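Local structure of endostatin (Mus musculus, 1KOE) at residues A[24-27]-A[28-32]; A[148-151]-A[152-155]. The protein inhibits angiogenesis and probably binds heparin, as the C-terminal fragment of the alpha1 chain of collagen XVIII. One frame throughout, in Å; residues are numbered along the deposited sequence.

Contact 1: residues A[24-27]-A[28-32]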
# COMPACT_ATOMS: atom_id res chain seq x y z
N ASP A 24 -2.27 -1.28 -10.49
CA ASP A 24 -3.63 -0.73 -10.41
C ASP A 24 -4.65 -1.72 -10.97
O ASP A 24 -5.75 -1.85 -10.43
CB ASP A 24 -3.74 0.59 -11.19
CG ASP A 24 -3.28 1.82 -10.39
OD1 ASP A 24 -3.04 1.70 -9.17
OD2 ASP A 24 -3.18 2.93 -10.97
N PHE A 25 -4.30 -2.43 -12.04
CA PHE A 25 -5.23 -3.39 -12.62
C PHE A 25 -5.47 -4.57 -11.65
O PHE A 25 -6.58 -5.11 -11.55
CB PHE A 25 -4.70 -3.89 -13.98
CG PHE A 25 -5.64 -4.83 -14.67
CD1 PHE A 25 -6.99 -4.51 -14.80
CD2 PHE A 25 -5.18 -6.02 -15.20
CE1 PHE A 25 -7.88 -5.37 -15.47
CE2 PHE A 25 -6.05 -6.89 -15.86
CZ PHE A 25 -7.40 -6.57 -16.00
N GLN A 26 -4.42 -5.00 -10.94
CA GLN A 26 -4.56 -6.08 -9.96
C GLN A 26 -5.54 -5.64 -8.86
O GLN A 26 -6.42 -6.42 -8.48
CB GLN A 26 -3.20 -6.47 -9.38
CG GLN A 26 -2.36 -7.31 -10.33
CD GLN A 26 -3.10 -8.58 -10.76
OE1 GLN A 26 -3.51 -9.39 -9.91
NE2 GLN A 26 -3.30 -8.75 -12.07
N CYS A 27 -5.39 -4.41 -8.36
CA CYS A 27 -6.29 -3.89 -7.34
C CYS A 27 -7.74 -3.90 -7.85
O CYS A 27 -8.67 -4.27 -7.13
CB CYS A 27 -5.90 -2.46 -6.94
SG CYS A 27 -4.37 -2.35 -5.96
N PHE A 28 -7.92 -3.48 -9.10
CA PHE A 28 -9.24 -3.44 -9.74
C PHE A 28 -9.84 -4.85 -9.81
O PHE A 28 -10.99 -5.08 -9.39
CB PHE A 28 -9.12 -2.86 -11.16
CG PHE A 28 -10.39 -2.93 -11.97
CD1 PHE A 28 -10.68 -4.05 -12.74
CD2 PHE A 28 -11.31 -1.88 -11.94
CE1 PHE A 28 -11.87 -4.13 -13.47
CE2 PHE A 28 -12.51 -1.96 -12.67
CZ PHE A 28 -12.78 -3.08 -13.43
N GLN A 29 -9.07 -5.79 -10.35
CA GLN A 29 -9.54 -7.16 -10.50
C GLN A 29 -9.89 -7.84 -9.18
O GLN A 29 -10.98 -8.43 -9.04
CB GLN A 29 -8.49 -8.00 -11.22
CG GLN A 29 -8.46 -7.76 -12.70
CD GLN A 29 -9.78 -8.16 -13.38
OE1 GLN A 29 -9.87 -9.23 -13.98
NE2 GLN A 29 -10.81 -7.32 -13.26
N GLN A 30 -9.01 -7.71 -8.20
CA GLN A 30 -9.24 -8.38 -6.93
C GLN A 30 -10.37 -7.81 -6.10
O GLN A 30 -11.09 -8.56 -5.41
CB GLN A 30 -7.93 -8.49 -6.17
CG GLN A 30 -6.97 -9.35 -6.95
CD GLN A 30 -5.64 -9.57 -6.25
OE1 GLN A 30 -5.55 -9.49 -5.02
NE2 GLN A 30 -4.60 -9.89 -7.02
N ALA A 31 -10.59 -6.50 -6.20
CA ALA A 31 -11.70 -5.86 -5.48
C ALA A 31 -13.04 -6.31 -6.09
O ALA A 31 -14.00 -6.63 -5.39
CB ALA A 31 -11.58 -4.33 -5.54
N ARG A 32 -13.08 -6.34 -7.42
CA ARG A 32 -14.25 -6.73 -8.18
C ARG A 32 -14.64 -8.18 -7.88
O ARG A 32 -15.83 -8.49 -7.75
CB ARG A 32 -13.93 -6.57 -9.67
CG ARG A 32 -15.08 -6.73 -10.62
CD ARG A 32 -14.58 -6.67 -12.06
NE ARG A 32 -15.64 -6.27 -12.98
CZ ARG A 32 -16.08 -5.02 -13.12
NH1 ARG A 32 -15.55 -4.04 -12.38
NH2 ARG A 32 -17.07 -4.75 -13.97
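Asp-24 starts this contact by accepting the backbone N-H of Phe-28 on its carbonyl oxygen, a routine i to i+4 bond of the alpha-helix 19-33. In endostatin, a member of the C-type lectin clan, this helix packs against the sheet edge strand 40-42. The carboxylate of Asp-24 turns to that strand, where Arg-41 forms a salt bridge with OD2 and Ala-42 N binds OD1. Phe-25 stands on the exposed side. Its CG is turned away from its own N, beside the carbonyl carbon, and the ring lies alongside the Gln-29 side chain. CG of Gln-29 sits over one ring face, 3.9 Å from the Phe-25 centroid, in a CH-pi contact. The Gln-29 amide is nearly parallel to the ring, with 5° between the planes. Phe-28 touches the same ring more loosely, its CD1 lying 4.1 Å from Phe-25 CE1. Gln-26 is folded about its CB-CG bond, and its amide plane is turned 74° from that of Gln-30. Cys-27 faces inward. Its SG is in a disulfide with Cys-167 of strand 166-169, so the helix is tied covalently to the sheet. Ala-31, one turn on, packs on Phe-40. Gln-30 is held at both ends of its amide: OE1 accepts Asn-10 N, while NE2 donates to Gln-26 OE1 at 3.1 Å, with the hydrogen bond bent to 138°.

Contact 2: residues A[148-151]-A[152-155]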
# COMPACT_ATOMS: atom_id res chain seq x y z
N SER A 148 7.19 -3.49 12.31
CA SER A 148 7.45 -2.31 13.12
C SER A 148 6.19 -1.45 13.34
O SER A 148 6.25 -0.40 13.97
CB SER A 148 8.54 -1.45 12.48
OG SER A 148 8.05 -0.76 11.34
N GLY A 149 5.05 -1.90 12.80
CA GLY A 149 3.81 -1.17 12.92
C GLY A 149 3.66 0.06 12.03
O GLY A 149 2.70 0.80 12.18
N ARG A 150 4.55 0.23 11.05
CA ARG A 150 4.49 1.40 10.16
C ARG A 150 4.34 1.03 8.70
O ARG A 150 4.82 -0.02 8.27
CB ARG A 150 5.77 2.23 10.31
CG ARG A 150 5.99 2.79 11.69
CD ARG A 150 7.41 3.30 11.86
NE ARG A 150 8.40 2.23 11.77
CZ ARG A 150 9.72 2.42 11.76
NH1 ARG A 150 10.23 3.64 11.83
NH2 ARG A 150 10.54 1.38 11.67
N LEU A 151 3.71 1.91 7.93
CA LEU A 151 3.51 1.71 6.49
C LEU A 151 4.52 2.45 5.63
O LEU A 151 4.73 2.09 4.48
CB LEU A 151 2.13 2.21 6.05
CG LEU A 151 0.89 1.50 6.56
CD1 LEU A 151 -0.34 2.23 6.04
CD2 LEU A 151 0.91 0.07 6.09
N LEU A 152 5.16 3.48 6.20
CA LEU A 152 6.08 4.32 5.43
C LEU A 152 7.52 4.42 5.95
O LEU A 152 8.17 5.44 5.79
CB LEU A 152 5.47 5.72 5.23
CG LEU A 152 4.13 5.83 4.48
CD1 LEU A 152 3.56 7.24 4.63
CD2 LEU A 152 4.33 5.48 2.99
N GLU A 153 8.00 3.35 6.57
CA GLU A 153 9.37 3.28 7.03
C GLU A 153 10.22 3.50 5.77
O GLU A 153 9.80 3.18 4.65
CB GLU A 153 9.60 1.90 7.63
CG GLU A 153 10.96 1.64 8.23
CD GLU A 153 11.02 0.30 8.95
OE1 GLU A 153 10.14 -0.55 8.72
OE2 GLU A 153 11.96 0.07 9.74
N GLN A 154 11.42 4.04 5.93
CA GLN A 154 12.27 4.33 4.79
C GLN A 154 13.39 3.34 4.52
O GLN A 154 14.56 3.64 4.76
CB GLN A 154 12.81 5.74 4.95
CG GLN A 154 11.69 6.75 5.00
CD GLN A 154 10.99 6.85 3.67
OE1 GLN A 154 11.62 7.17 2.68
NE2 GLN A 154 9.70 6.54 3.64
N LYS A 155 13.03 2.15 4.04
CA LYS A 155 13.99 1.11 3.72
C LYS A 155 14.13 0.94 2.21
O LYS A 155 13.14 0.75 1.52
CB LYS A 155 13.56 -0.23 4.32
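Arg-150 and Glu-153 meet through a salt bridge between side chains three residues apart. From CB of Arg-150 the chain runs through CG to CD, then turns about the CG-CD bond (chi3 -65°). The turn brings the guanidinium back beside Ser-148. NE donates to Ser-148 OG at 3.0 Å, and this oxygen lies in the guanidinium plane at its edge. Beyond NE, CZ lies 3.8 Å from Glu-153 CG, which sits over one face of the group, toward its rim. This is the loop between strands 140-145 and 155-158 of the three-stranded antiparallel sheet, and the salt bridge lies within the loop, just before strand 155-158. NH2 is the tip that reaches the carboxylate, 2.7 Å from Glu-153 OE2. The guanidinium and carboxylate planes are 45° apart, so the two groups do not meet flat. NH2 also makes a weak hydrogen bond to Ser-148 OG. The Ser-145 backbone holds both oxygens near Arg-150: its O is hydrogen-bonded to Ser-148 OG, its N to Glu-153 OE1. Glu-153 reaches the arginine with an extended chain. Farther along, Gln-154 NE2 donates to Leu-152 O at 2.9 Å, from above the carbonyl plane.

Overall arrangement
Contact 1 and contact 2 lie on opposite sides of the chain's centre. Their centres are 24 Å apart, and their nearest atoms are about 13 Å apart, so they do not touch. Contact 1 is centred 13 Å from the centre of the chain and contact 2 is centred 11 Å from it. Residues 24-32 belong to the helix beside the five-stranded mixed sheet. Residues 148-155 lead into strand 155-158, at one edge of the separate three-stranded sheet. The first is regular helix, while the second is mostly irregular loop. Contact 1 comes first in the chain. Both belong to the endostatin domain, and both are partly buried.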